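Local coordinates for protein spectinomycin 9-adenylyltransferase (Enterococcus faecalis, PDB 6SXJ) that transfers an adenylyl group from ATP to the 9-hydroxyl of spectinomycin, releasing diphosphate and so making the bacterium resistant to that antibiotic, at residues Glu10-Val15 with Ser45-Leu50; Ile28-Phe33 with Phe49-Ser54; Tyr84-Ile89 with Glu105-Glu110. One frame throughout, in Å; residues are numbered along the deposited sequence.

Interaction 1: residues Glu10-Val15 with Ser45-Leu50; sequences EQINKV and SDLDFL
Val-15 sits squarely over the ring of Phe-49. Its CG1 methyl lies 3.8 Å from the centroid of the Phe-49 ring and only 7° off the ring normal, a CH-pi contact with the face. The two side chains come from opposite directions. The Val-15 torsion explains the fit: CG1 is anti to the backbone N (chi1 171°), which brings this methyl over the middle of the ring. The CG2 branch reaches only the outer part, near CE1 and CZ. Ile-12 meets the same ring at its edge. There Ile-12 CG2 is 4.2 Å from Phe-49 CE2, near the ring plane.

The other branch of Ile-12 serves Leu-47. Ile-12 CG1 is 3.8 Å from Leu-47 CD2, and the two side chains cross at about a right angle. The branching of Ile-12 thus splits its contacts between two residues of the strand. Both Leu-47 methyls touch Ile-12, and CD1 also reaches Gln-11, with Leu-47 CD1 3.7 Å from Gln-11 CB. The polar end of Gln-11 is held by other backbone groups: NE2 bonds to Ile-72 O, and OE1 accepts from Arg-83 N. No hydrogen bond crosses between the segments.

The segment axes are 10.5 Å apart at closest approach and run nearly parallel, at 20°. Helix 8-23 packs along one face of the mixed sheet and reaches the strands beside 47-53 as well. Met-32 of strand 27-33 touches Ile-12, and Ile-85 of strand 85-91 touches Gln-11 and Val-15.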
ATOM      1  N   GLU A  10       0.977  -2.985 -20.918  1.00 46.49           N
ATOM      2  CA  GLU A  10       2.214  -2.241 -21.151  1.00 55.36           C
ATOM      3  C   GLU A  10       2.702  -1.585 -19.857  1.00 49.53           C
ATOM      4  O   GLU A  10       3.913  -1.463 -19.636  1.00 54.16           O
ATOM      5  CB  GLU A  10       2.028  -1.172 -22.232  1.00 64.46           C
ATOM      6  CG  GLU A  10       1.847  -1.652 -23.673  1.00 66.27           C
ATOM      7  CD  GLU A  10       1.211  -0.567 -24.557  1.00 73.22           C
ATOM      8  OE1 GLU A  10       0.188   0.031 -24.151  1.00 60.90           O
ATOM      9  OE2 GLU A  10       1.736  -0.305 -25.659  1.00 79.21           O
ATOM     10  N   GLN A  11       1.775  -1.127 -19.010  1.00 47.61           N
ATOM     11  CA  GLN A  11       2.155  -0.574 -17.709  1.00 50.01           C
ATOM     12  C   GLN A  11       3.066  -1.541 -16.968  1.00 44.70           C
ATOM     13  O   GLN A  11       4.196  -1.203 -16.604  1.00 47.43           O
ATOM     14  CB  GLN A  11       0.911  -0.281 -16.868  1.00 41.50           C
ATOM     15  CG  GLN A  11       0.221   1.029 -17.199  1.00 38.71           C
ATOM     16  CD  GLN A  11      -0.571   1.561 -16.047  1.00 48.32           C
ATOM     17  OE1 GLN A  11      -1.725   1.170 -15.849  1.00 46.59           O
ATOM     18  NE2 GLN A  11       0.043   2.475 -15.257  1.00 50.95           N
ATOM     19  N   ILE A  12       2.598  -2.781 -16.790  1.00 48.06           N
ATOM     20  CA  ILE A  12       3.385  -3.771 -16.062  1.00 41.81           C
ATOM     21  C   ILE A  12       4.680  -4.074 -16.795  1.00 49.43           C
ATOM     22  O   ILE A  12       5.743  -4.212 -16.175  1.00 54.23           O
ATOM     23  CB  ILE A  12       2.564  -5.046 -15.828  1.00 39.18           C
ATOM     24  CG1 ILE A  12       1.294  -4.710 -15.059  1.00 46.59           C
ATOM     25  CG2 ILE A  12       3.387  -6.070 -15.074  1.00 45.45           C
ATOM     26  CD1 ILE A  12       0.413  -5.911 -14.807  1.00 55.76           C
ATOM     27  N   ASN A  13       4.621  -4.176 -18.120  1.00 58.92           N
ATOM     28  CA  ASN A  13       5.803  -4.584 -18.870  1.00 53.43           C
ATOM     29  C   ASN A  13       6.883  -3.512 -18.838  1.00 45.47           C
ATOM     30  O   ASN A  13       8.073  -3.829 -18.730  1.00 51.55           O
ATOM     31  CB  ASN A  13       5.420  -4.907 -20.310  1.00 53.77           C
ATOM     32  CG  ASN A  13       6.401  -5.841 -20.965  1.00 62.32           C
ATOM     33  OD1 ASN A  13       7.135  -5.447 -21.873  1.00 77.99           O
ATOM     34  ND2 ASN A  13       6.431  -7.092 -20.502  1.00 61.32           N
ATOM     35  N   LYS A  14       6.494  -2.240 -18.948  1.00 42.89           N
ATOM     36  CA  LYS A  14       7.473  -1.161 -18.862  1.00 53.97           C
ATOM     37  C   LYS A  14       8.130  -1.120 -17.485  1.00 46.10           C
ATOM     38  O   LYS A  14       9.328  -0.846 -17.373  1.00 45.88           O
ATOM     39  CB  LYS A  14       6.808   0.180 -19.175  1.00 61.70           C
ATOM     40  CG  LYS A  14       7.126   0.723 -20.560  1.00 81.61           C
ATOM     41  CD  LYS A  14       5.926   1.396 -21.200  1.00 99.65           C
ATOM     42  CE  LYS A  14       6.141   1.699 -22.677  1.00115.27           C
ATOM     43  NZ  LYS A  14       7.359   2.580 -22.900  1.00 86.54           N
ATOM     44  N   VAL A  15       7.369  -1.410 -16.427  1.00 47.46           N
ATOM     45  CA  VAL A  15       7.956  -1.441 -15.088  1.00 47.73           C
ATOM     46  C   VAL A  15       9.015  -2.532 -15.000  1.00 50.69           C
ATOM     47  O   VAL A  15      10.093  -2.324 -14.430  1.00 49.96           O
ATOM     48  CB  VAL A  15       6.863  -1.636 -14.019  1.00 43.02           C
ATOM     49  CG1 VAL A  15       7.500  -1.903 -12.643  1.00 51.04           C
ATOM     50  CG2 VAL A  15       5.943  -0.414 -13.961  1.00 46.60           C
ATOM     51  N   SER A  45      -8.113  -0.948  -9.910  1.00 73.71           N
ATOM     52  CA  SER A  45      -7.064  -1.486  -9.056  1.00 68.37           C
ATOM     53  C   SER A  45      -5.715  -0.829  -9.316  1.00 66.73           C
ATOM     54  O   SER A  45      -5.362  -0.514 -10.459  1.00 60.39           O
ATOM     55  CB  SER A  45      -6.930  -2.998  -9.262  1.00 67.08           C
ATOM     56  OG  SER A  45      -8.194  -3.634  -9.270  1.00 65.43           O
ATOM     57  N   ASP A  46      -4.946  -0.666  -8.244  1.00 55.95           N
ATOM     58  CA  ASP A  46      -3.567  -0.236  -8.352  1.00 58.66           C
ATOM     59  C   ASP A  46      -2.677  -1.393  -8.800  1.00 43.81           C
ATOM     60  O   ASP A  46      -2.977  -2.568  -8.578  1.00 51.09           O
ATOM     61  CB  ASP A  46      -3.034   0.270  -7.012  1.00 55.90           C
ATOM     62  CG  ASP A  46      -3.702   1.547  -6.541  1.00 58.82           C
ATOM     63  OD1 ASP A  46      -4.536   2.112  -7.278  1.00 56.91           O
ATOM     64  OD2 ASP A  46      -3.371   1.982  -5.420  1.00 60.09           O
ATOM     65  N   LEU A  47      -1.544  -1.033  -9.397  1.00 40.30           N
ATOM     66  CA  LEU A  47      -0.447  -1.956  -9.657  1.00 40.02           C
ATOM     67  C   LEU A  47       0.590  -1.798  -8.547  1.00 45.78           C
ATOM     68  O   LEU A  47       1.313  -0.797  -8.507  1.00 44.65           O
ATOM     69  CB  LEU A  47       0.176  -1.672 -11.020  1.00 41.23           C
ATOM     70  CG  LEU A  47      -0.668  -1.885 -12.282  1.00 48.73           C
ATOM     71  CD1 LEU A  47       0.128  -1.420 -13.487  1.00 41.71           C
ATOM     72  CD2 LEU A  47      -1.044  -3.349 -12.392  1.00 40.63           C
ATOM     73  N   ASP A  48       0.684  -2.801  -7.674  1.00 46.49           N
ATOM     74  CA  ASP A  48       1.551  -2.770  -6.502  1.00 47.55           C
ATOM     75  C   ASP A  48       2.735  -3.698  -6.734  1.00 47.58           C
ATOM     76  O   ASP A  48       2.553  -4.906  -6.920  1.00 40.32           O
ATOM     77  CB  ASP A  48       0.791  -3.199  -5.246  1.00 46.28           C
ATOM     78  CG  ASP A  48      -0.365  -2.273  -4.908  1.00 54.75           C
ATOM     79  OD1 ASP A  48      -0.099  -1.117  -4.516  1.00 56.19           O
ATOM     80  OD2 ASP A  48      -1.539  -2.705  -5.016  1.00 52.68           O
ATOM     81  N   PHE A  49       3.944  -3.144  -6.684  1.00 46.35           N
ATOM     82  CA  PHE A  49       5.157  -3.904  -6.945  1.00 44.20           C
ATOM     83  C   PHE A  49       6.035  -3.941  -5.703  1.00 52.49           C
ATOM     84  O   PHE A  49       6.281  -2.902  -5.076  1.00 44.68           O
ATOM     85  CB  PHE A  49       5.949  -3.298  -8.104  1.00 48.43           C
ATOM     86  CG  PHE A  49       5.235  -3.329  -9.412  1.00 44.58           C
ATOM     87  CD1 PHE A  49       4.448  -2.264  -9.817  1.00 29.01           C
ATOM     88  CD2 PHE A  49       5.376  -4.408 -10.260  1.00 52.22           C
ATOM     89  CE1 PHE A  49       3.820  -2.276 -11.030  1.00 50.84           C
ATOM     90  CE2 PHE A  49       4.734  -4.434 -11.464  1.00 38.25           C
ATOM     91  CZ  PHE A  49       3.947  -3.370 -11.855  1.00 45.25           C
ATOM     92  N   LEU A  50       6.525  -5.134  -5.372  1.00 44.11           N
ATOM     93  CA  LEU A  50       7.599  -5.315  -4.405  1.00 43.01           C
ATOM     94  C   LEU A  50       8.838  -5.786  -5.153  1.00 54.92           C
ATOM     95  O   LEU A  50       8.777  -6.764  -5.912  1.00 49.35           O
ATOM     96  CB  LEU A  50       7.221  -6.326  -3.322  1.00 42.65           C
ATOM     97  CG  LEU A  50       8.221  -6.481  -2.177  1.00 48.75           C
ATOM     98  CD1 LEU A  50       8.218  -5.247  -1.313  1.00 46.92           C
ATOM     99  CD2 LEU A  50       7.872  -7.701  -1.358  1.00 47.57           C
TER

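Interaction 2: residues Ile28-Phe33 with Phe49-Ser54; sequences IGTYMF and FLVVVS
Met-32 and Phe-49 lie side by side on the sheet face that also carries Thr-30 and Val-51. Met-32 SD is 4.1 Å from the centroid of the Phe-49 ring, in an oblique Met-aromatic contact. Next along this face, Thr-30 CG2 is 4.1 Å from Val-51 CG2, and these side chains point the same way. Tyr-31, Leu-50 and Val-52 occupy the other face. The Phe-33 side chain reaches across to strand 47-53. Its CG stands between the backbone N and the carbonyl carbon (chi1 67°), which brings the ring edge to the backbone, with Leu-50 N in the ring plane 3.7 Å from Phe-33 CE1. Leu-50 CB also packs on CE1.

The backbone sets this register. Tyr-31 and Leu-50 form a hydrogen-bonded antiparallel pair, with Leu-50 N 2.7 Å from Tyr-31 O and Tyr-31 N 2.8 Å from Leu-50 O. Val-52 N gives a straight bond to Gly-29 O. Val-52 O takes Ile-28 N at 2.8 Å and, weakly, Gly-29 N. Two residues thus face one, a classic beta bulge at Ile-28 and Gly-29.

Further out, Leu-19 of helix 8-23 lies against Thr-30 and Val-51. Tyr-31 OH bonds to Tyr-148 O, and helix 130-139 packs on Phe-33 and Leu-50. The arrangement is an antiparallel strand pair inside the mixed sheet of the nucleotidyltransferase fold, with helices on both faces.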
ATOM      1  N   ILE A  28      17.109  -8.811  -7.653  1.00 59.75           N
ATOM      2  CA  ILE A  28      16.878 -10.209  -7.310  1.00 56.63           C
ATOM      3  C   ILE A  28      15.517 -10.688  -7.800  1.00 61.05           C
ATOM      4  O   ILE A  28      15.390 -11.781  -8.358  1.00 53.61           O
ATOM      5  CB  ILE A  28      17.020 -10.410  -5.788  1.00 61.19           C
ATOM      6  CG1 ILE A  28      18.428 -10.034  -5.333  1.00 55.47           C
ATOM      7  CG2 ILE A  28      16.709 -11.853  -5.421  1.00 61.13           C
ATOM      8  CD1 ILE A  28      18.648 -10.207  -3.854  1.00 59.06           C
ATOM      9  N   GLY A  29      14.472  -9.898  -7.590  1.00 52.29           N
ATOM     10  CA  GLY A  29      13.143 -10.333  -7.959  1.00 43.53           C
ATOM     11  C   GLY A  29      12.201  -9.156  -8.090  1.00 54.34           C
ATOM     12  O   GLY A  29      12.360  -8.136  -7.416  1.00 47.37           O
ATOM     13  N   THR A  30      11.208  -9.327  -8.957  1.00 43.45           N
ATOM     14  CA  THR A  30      10.137  -8.352  -9.135  1.00 52.55           C
ATOM     15  C   THR A  30       8.819  -9.072  -8.897  1.00 56.80           C
ATOM     16  O   THR A  30       8.492 -10.024  -9.612  1.00 51.36           O
ATOM     17  CB  THR A  30      10.170  -7.728 -10.532  1.00 48.41           C
ATOM     18  OG1 THR A  30      11.513  -7.355 -10.867  1.00 53.27           O
ATOM     19  CG2 THR A  30       9.297  -6.494 -10.569  1.00 51.42           C
ATOM     20  N   TYR A  31       8.068  -8.623  -7.894  1.00 48.33           N
ATOM     21  CA  TYR A  31       6.807  -9.254  -7.537  1.00 40.99           C
ATOM     22  C   TYR A  31       5.700  -8.215  -7.529  1.00 49.61           C
ATOM     23  O   TYR A  31       5.927  -7.047  -7.208  1.00 51.93           O
ATOM     24  CB  TYR A  31       6.895  -9.944  -6.162  1.00 44.96           C
ATOM     25  CG  TYR A  31       8.128 -10.802  -6.014  1.00 52.60           C
ATOM     26  CD1 TYR A  31       9.334 -10.246  -5.624  1.00 42.36           C
ATOM     27  CD2 TYR A  31       8.095 -12.163  -6.301  1.00 48.05           C
ATOM     28  CE1 TYR A  31      10.469 -11.015  -5.512  1.00 52.18           C
ATOM     29  CE2 TYR A  31       9.232 -12.943  -6.182  1.00 48.58           C
ATOM     30  CZ  TYR A  31      10.414 -12.364  -5.790  1.00 48.32           C
ATOM     31  OH  TYR A  31      11.553 -13.131  -5.675  1.00 49.62           O
ATOM     32  N   MET A  32       4.497  -8.651  -7.883  1.00 43.24           N
ATOM     33  CA  MET A  32       3.294  -7.857  -7.709  1.00 39.06           C
ATOM     34  C   MET A  32       2.444  -8.482  -6.611  1.00 42.99           C
ATOM     35  O   MET A  32       2.461  -9.698  -6.401  1.00 60.01           O
ATOM     36  CB  MET A  32       2.511  -7.750  -9.011  1.00 36.21           C
ATOM     37  CG  MET A  32       3.344  -7.338 -10.202  1.00 55.12           C
ATOM     38  SD  MET A  32       2.339  -6.605 -11.536  1.00 62.76           S
ATOM     39  CE  MET A  32       1.194  -7.816 -11.928  1.00 64.40           C
ATOM     40  N   PHE A  33       1.728  -7.639  -5.881  1.00 47.80           N
ATOM     41  CA  PHE A  33       0.903  -8.096  -4.771  1.00 46.11           C
ATOM     42  C   PHE A  33      -0.297  -7.167  -4.635  1.00 40.31           C
ATOM     43  O   PHE A  33      -0.473  -6.226  -5.416  1.00 48.48           O
ATOM     44  CB  PHE A  33       1.715  -8.144  -3.474  1.00 48.32           C
ATOM     45  CG  PHE A  33       2.152  -6.789  -2.983  1.00 46.28           C
ATOM     46  CD1 PHE A  33       3.257  -6.162  -3.535  1.00 45.17           C
ATOM     47  CD2 PHE A  33       1.461  -6.147  -1.972  1.00 54.23           C
ATOM     48  CE1 PHE A  33       3.667  -4.924  -3.092  1.00 52.08           C
ATOM     49  CE2 PHE A  33       1.870  -4.892  -1.513  1.00 58.44           C
ATOM     50  CZ  PHE A  33       2.975  -4.284  -2.074  1.00 55.86           C
ATOM     51  N   PHE A  49       3.944  -3.144  -6.684  1.00 46.35           N
ATOM     52  CA  PHE A  49       5.157  -3.904  -6.945  1.00 44.20           C
ATOM     53  C   PHE A  49       6.035  -3.941  -5.703  1.00 52.49           C
ATOM     54  O   PHE A  49       6.281  -2.902  -5.076  1.00 44.68           O
ATOM     55  CB  PHE A  49       5.949  -3.298  -8.104  1.00 48.43           C
ATOM     56  CG  PHE A  49       5.235  -3.329  -9.412  1.00 44.58           C
ATOM     57  CD1 PHE A  49       4.448  -2.264  -9.817  1.00 29.01           C
ATOM     58  CD2 PHE A  49       5.376  -4.408 -10.260  1.00 52.22           C
ATOM     59  CE1 PHE A  49       3.820  -2.276 -11.030  1.00 50.84           C
ATOM     60  CE2 PHE A  49       4.734  -4.434 -11.464  1.00 38.25           C
ATOM     61  CZ  PHE A  49       3.947  -3.370 -11.855  1.00 45.25           C
ATOM     62  N   LEU A  50       6.525  -5.134  -5.372  1.00 44.11           N
ATOM     63  CA  LEU A  50       7.599  -5.315  -4.405  1.00 43.01           C
ATOM     64  C   LEU A  50       8.838  -5.786  -5.153  1.00 54.92           C
ATOM     65  O   LEU A  50       8.777  -6.764  -5.912  1.00 49.35           O
ATOM     66  CB  LEU A  50       7.221  -6.326  -3.322  1.00 42.65           C
ATOM     67  CG  LEU A  50       8.221  -6.481  -2.177  1.00 48.75           C
ATOM     68  CD1 LEU A  50       8.218  -5.247  -1.313  1.00 46.92           C
ATOM     69  CD2 LEU A  50       7.872  -7.701  -1.358  1.00 47.57           C
ATOM     70  N   VAL A  51       9.946  -5.075  -4.959  1.00 47.61           N
ATOM     71  CA  VAL A  51      11.201  -5.352  -5.647  1.00 44.84           C
ATOM     72  C   VAL A  51      12.275  -5.612  -4.602  1.00 59.69           C
ATOM     73  O   VAL A  51      12.368  -4.895  -3.598  1.00 52.39           O
ATOM     74  CB  VAL A  51      11.605  -4.183  -6.568  1.00 44.86           C
ATOM     75  CG1 VAL A  51      12.962  -4.448  -7.211  1.00 51.24           C
ATOM     76  CG2 VAL A  51      10.546  -3.943  -7.624  1.00 44.90           C
ATOM     77  N   VAL A  52      13.086  -6.636  -4.835  1.00 54.31           N
ATOM     78  CA  VAL A  52      14.133  -7.037  -3.907  1.00 48.17           C
ATOM     79  C   VAL A  52      15.476  -6.923  -4.611  1.00 55.71           C
ATOM     80  O   VAL A  52      15.633  -7.393  -5.745  1.00 59.19           O
ATOM     81  CB  VAL A  52      13.918  -8.466  -3.382  1.00 52.45           C
ATOM     82  CG1 VAL A  52      15.013  -8.831  -2.386  1.00 62.60           C
ATOM     83  CG2 VAL A  52      12.547  -8.589  -2.738  1.00 52.81           C
ATOM     84  N   VAL A  53      16.448  -6.328  -3.919  1.00 56.90           N
ATOM     85  CA  VAL A  53      17.772  -6.054  -4.454  1.00 59.27           C
ATOM     86  C   VAL A  53      18.806  -6.593  -3.473  1.00 60.34           C
ATOM     87  O   VAL A  53      18.495  -6.960  -2.341  1.00 61.54           O
ATOM     88  CB  VAL A  53      17.996  -4.549  -4.703  1.00 60.40           C
ATOM     89  CG1 VAL A  53      17.089  -4.061  -5.819  1.00 55.27           C
ATOM     90  CG2 VAL A  53      17.764  -3.755  -3.420  1.00 61.94           C
ATOM     91  N   SER A  54      20.054  -6.639  -3.933  1.00 63.60           N
ATOM     92  CA  SER A  54      21.143  -7.153  -3.115  1.00 66.36           C
ATOM     93  C   SER A  54      21.805  -6.066  -2.277  1.00 67.11           C
ATOM     94  O   SER A  54      22.069  -6.282  -1.091  1.00 63.30           O
ATOM     95  CB  SER A  54      22.191  -7.824  -4.007  1.00 72.14           C
ATOM     96  OG  SER A  54      21.824  -9.160  -4.307  1.00 79.36           O
TER

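Interaction 3: residues Tyr84-Ile89 with Glu105-Glu110; sequences YIELTI and EFIYGE
Tyr-84 starts the contact with CD1 of its ring 3.8 Å from Glu-110 CG, the two side chains passing at a slant. Ile-85 O lies in the ring plane of Tyr-108, at its edge near CD2. The same oxygen accepts a bond from a water, which in turn accepts from Glu-110 N. This water bridges the two segments between Ile-85 and Glu-110. The Tyr-108 hydroxyl donates to Glu-110 OE2 in a very short bond of 2.5 Å, and Ser-73 OG also bonds to that carboxylate oxygen.

Glu-86 lends its CA to a C-H...O contact with Tyr-108 O. Leu-87 pairs with Tyr-108 through two bonds, Leu-87 N to Tyr-108 O at 3.0 Å and Tyr-108 N to Leu-87 O at 2.8 Å. At Thr-88, OG1 meets Ile-107 CD1 at 3.4 Å.

Ile-89 N bonds to Phe-106 O. Ile-89 CG1 is anti to the carbonyl carbon (chi1 -55°) and the chain runs on extended, which puts Ile-89 CD1 3.4 Å from Phe-106 CD2. Ile-89 O accepts from Glu-105 N at 2.9 Å. Glu-105 and Phe-106 thus both face Ile-89. This is a classic beta bulge in the antiparallel hairpin of strands 85-91 and 103-108.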
ATOM      1  N   TYR A  84      -2.642   3.581 -10.942  1.00 47.81           N
ATOM      2  CA  TYR A  84      -1.554   4.029 -10.082  1.00 49.76           C
ATOM      3  C   TYR A  84      -0.511   2.927  -9.981  1.00 44.33           C
ATOM      4  O   TYR A  84      -0.849   1.754  -9.804  1.00 47.56           O
ATOM      5  CB  TYR A  84      -2.061   4.364  -8.678  1.00 53.64           C
ATOM      6  CG  TYR A  84      -2.904   5.609  -8.574  1.00 52.36           C
ATOM      7  CD1 TYR A  84      -2.396   6.854  -8.920  1.00 49.79           C
ATOM      8  CD2 TYR A  84      -4.204   5.538  -8.103  1.00 56.97           C
ATOM      9  CE1 TYR A  84      -3.170   7.986  -8.813  1.00 48.36           C
ATOM     10  CE2 TYR A  84      -4.983   6.657  -7.996  1.00 59.59           C
ATOM     11  CZ  TYR A  84      -4.465   7.884  -8.346  1.00 62.16           C
ATOM     12  OH  TYR A  84      -5.257   9.008  -8.228  1.00 70.04           O
ATOM     13  N   ILE A  85       0.757   3.300 -10.088  1.00 43.23           N
ATOM     14  CA  ILE A  85       1.865   2.404  -9.776  1.00 37.58           C
ATOM     15  C   ILE A  85       2.404   2.755  -8.389  1.00 50.07           C
ATOM     16  O   ILE A  85       2.732   3.911  -8.114  1.00 40.82           O
ATOM     17  CB  ILE A  85       2.977   2.503 -10.830  1.00 39.49           C
ATOM     18  CG1 ILE A  85       2.488   1.940 -12.179  1.00 46.91           C
ATOM     19  CG2 ILE A  85       4.209   1.734 -10.381  1.00 41.14           C
ATOM     20  CD1 ILE A  85       3.434   2.214 -13.279  1.00 46.63           C
ATOM     21  N   GLU A  86       2.505   1.748  -7.529  1.00 44.60           N
ATOM     22  CA  GLU A  86       3.178   1.842  -6.245  1.00 46.76           C
ATOM     23  C   GLU A  86       4.273   0.791  -6.251  1.00 48.28           C
ATOM     24  O   GLU A  86       4.008  -0.376  -6.554  1.00 52.05           O
ATOM     25  CB  GLU A  86       2.189   1.607  -5.109  1.00 46.00           C
ATOM     26  CG  GLU A  86       2.467   2.366  -3.840  1.00 56.31           C
ATOM     27  CD  GLU A  86       1.293   2.266  -2.894  1.00 45.39           C
ATOM     28  OE1 GLU A  86       0.233   2.865  -3.190  1.00 49.65           O
ATOM     29  OE2 GLU A  86       1.415   1.557  -1.878  1.00 44.89           O
ATOM     30  N   LEU A  87       5.500   1.206  -5.958  1.00 37.32           N
ATOM     31  CA  LEU A  87       6.639   0.300  -6.021  1.00 43.95           C
ATOM     32  C   LEU A  87       7.555   0.526  -4.831  1.00 43.91           C
ATOM     33  O   LEU A  87       8.030   1.644  -4.624  1.00 43.18           O
ATOM     34  CB  LEU A  87       7.433   0.498  -7.317  1.00 33.58           C
ATOM     35  CG  LEU A  87       8.572  -0.493  -7.569  1.00 41.26           C
ATOM     36  CD1 LEU A  87       8.586  -0.917  -9.050  1.00 48.92           C
ATOM     37  CD2 LEU A  87       9.895   0.109  -7.200  1.00 37.71           C
ATOM     38  N   THR A  88       7.842  -0.551  -4.099  1.00 49.85           N
ATOM     39  CA  THR A  88       8.729  -0.542  -2.945  1.00 51.02           C
ATOM     40  C   THR A  88       9.931  -1.434  -3.218  1.00 51.92           C
ATOM     41  O   THR A  88       9.795  -2.515  -3.801  1.00 48.17           O
ATOM     42  CB  THR A  88       8.014  -1.045  -1.686  1.00 43.64           C
ATOM     43  OG1 THR A  88       6.888  -0.210  -1.408  1.00 43.07           O
ATOM     44  CG2 THR A  88       8.961  -1.046  -0.501  1.00 56.77           C
ATOM     45  N   ILE A  89      11.102  -0.990  -2.772  1.00 44.35           N
ATOM     46  CA  ILE A  89      12.346  -1.734  -2.917  1.00 49.86           C
ATOM     47  C   ILE A  89      12.873  -2.051  -1.526  1.00 56.89           C
ATOM     48  O   ILE A  89      13.001  -1.153  -0.682  1.00 51.80           O
ATOM     49  CB  ILE A  89      13.391  -0.942  -3.726  1.00 51.47           C
ATOM     50  CG1 ILE A  89      12.811  -0.532  -5.083  1.00 44.69           C
ATOM     51  CG2 ILE A  89      14.662  -1.759  -3.890  1.00 54.34           C
ATOM     52  CD1 ILE A  89      13.780   0.204  -5.976  1.00 54.66           C
ATOM     53  N   GLU A 105      14.269   0.673   1.256  1.00 51.62           N
ATOM     54  CA  GLU A 105      15.328   1.316   0.486  1.00 56.06           C
ATOM     55  C   GLU A 105      14.824   2.408  -0.443  1.00 46.98           C
ATOM     56  O   GLU A 105      15.576   3.335  -0.762  1.00 57.14           O
ATOM     57  CB  GLU A 105      16.073   0.265  -0.349  1.00 53.07           C
ATOM     58  CG  GLU A 105      17.033   0.852  -1.382  1.00 63.17           C
ATOM     59  CD  GLU A 105      18.279   1.430  -0.739  1.00 66.08           C
ATOM     60  OE1 GLU A 105      18.445   1.260   0.477  1.00 62.26           O
ATOM     61  OE2 GLU A 105      19.105   2.042  -1.441  1.00 70.30           O
ATOM     62  N   PHE A 106      13.586   2.307  -0.912  1.00 47.45           N
ATOM     63  CA  PHE A 106      13.089   3.212  -1.934  1.00 47.79           C
ATOM     64  C   PHE A 106      11.596   2.989  -2.069  1.00 46.86           C
ATOM     65  O   PHE A 106      11.104   1.870  -1.889  1.00 49.40           O
ATOM     66  CB  PHE A 106      13.791   2.977  -3.278  1.00 53.87           C
ATOM     67  CG  PHE A 106      13.207   3.760  -4.419  1.00 57.36           C
ATOM     68  CD1 PHE A 106      13.609   5.060  -4.653  1.00 54.62           C
ATOM     69  CD2 PHE A 106      12.258   3.190  -5.267  1.00 54.18           C
ATOM     70  CE1 PHE A 106      13.081   5.787  -5.701  1.00 54.91           C
ATOM     71  CE2 PHE A 106      11.721   3.914  -6.317  1.00 49.24           C
ATOM     72  CZ  PHE A 106      12.138   5.216  -6.535  1.00 56.28           C
ATOM     73  N   ILE A 107      10.883   4.062  -2.387  1.00 44.40           N
ATOM     74  CA  ILE A 107       9.451   3.983  -2.631  1.00 55.54           C
ATOM     75  C   ILE A 107       9.116   4.910  -3.788  1.00 58.80           C
ATOM     76  O   ILE A 107       9.427   6.106  -3.737  1.00 46.66           O
ATOM     77  CB  ILE A 107       8.631   4.359  -1.385  1.00 47.46           C
ATOM     78  CG1 ILE A 107       7.146   4.488  -1.737  1.00 48.06           C
ATOM     79  CG2 ILE A 107       9.157   5.657  -0.776  1.00 61.18           C
ATOM     80  CD1 ILE A 107       6.447   3.140  -2.002  1.00 52.88           C
ATOM     81  N   TYR A 108       8.481   4.361  -4.826  1.00 42.86           N
ATOM     82  CA  TYR A 108       7.743   5.158  -5.790  1.00 40.27           C
ATOM     83  C   TYR A 108       6.279   5.153  -5.380  1.00 41.93           C
ATOM     84  O   TYR A 108       5.699   4.086  -5.147  1.00 46.45           O
ATOM     85  CB  TYR A 108       7.854   4.652  -7.234  1.00 49.71           C
ATOM     86  CG  TYR A 108       7.163   5.632  -8.166  1.00 48.03           C
ATOM     87  CD1 TYR A 108       7.875   6.648  -8.793  1.00 58.75           C
ATOM     88  CD2 TYR A 108       5.790   5.585  -8.363  1.00 44.53           C
ATOM     89  CE1 TYR A 108       7.240   7.570  -9.609  1.00 57.84           C
ATOM     90  CE2 TYR A 108       5.152   6.495  -9.174  1.00 49.63           C
ATOM     91  CZ  TYR A 108       5.879   7.493  -9.788  1.00 51.03           C
ATOM     92  OH  TYR A 108       5.233   8.406 -10.591  1.00 44.60           O
ATOM     93  N   GLY A 109       5.687   6.343  -5.301  1.00 41.45           N
ATOM     94  CA  GLY A 109       4.294   6.508  -4.935  1.00 41.55           C
ATOM     95  C   GLY A 109       3.797   7.878  -5.349  1.00 48.83           C
ATOM     96  O   GLY A 109       4.527   8.866  -5.212  1.00 52.72           O
ATOM     97  N   GLU A 110       2.564   7.959  -5.852  1.00 50.22           N
ATOM     98  CA  GLU A 110       2.080   9.213  -6.411  1.00 51.95           C
ATOM     99  C   GLU A 110       1.801  10.259  -5.342  1.00 48.45           C
ATOM    100  O   GLU A 110       1.830  11.451  -5.654  1.00 47.26           O
ATOM    101  CB  GLU A 110       0.817   8.971  -7.239  1.00 45.07           C
ATOM    102  CG  GLU A 110       1.079   8.275  -8.569  1.00 53.00           C
ATOM    103  CD  GLU A 110       2.005   9.063  -9.473  1.00 58.32           C
ATOM    104  OE1 GLU A 110       1.946  10.312  -9.458  1.00 52.65           O
ATOM    105  OE2 GLU A 110       2.815   8.433 -10.187  1.00 49.33           O
TER
HETATM  106  O   HOH W   1       1.114   5.438  -6.546  1.00 41.13           O

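Overall arrangement
Helix 8-23 comes first and meets strand 47-53 in interaction 1. The chain between these partners includes strand 27-33, which pairs with strand 47-53 in interaction 2. Interaction 2 opens inside the loop of interaction 1, and both close on the same strand, sharing Phe-49 and Leu-50. Interaction 3 follows in series and closes the hairpin of strands 85-91 and 103-108. Strand 47-53 joins all of this: a probable hydrogen bond from Phe-49 N to Glu-86 O links it to the hairpin. Together the contacts join four neighbouring strands of the sheet of the nucleotidyltransferase domain and pack one helix against its face.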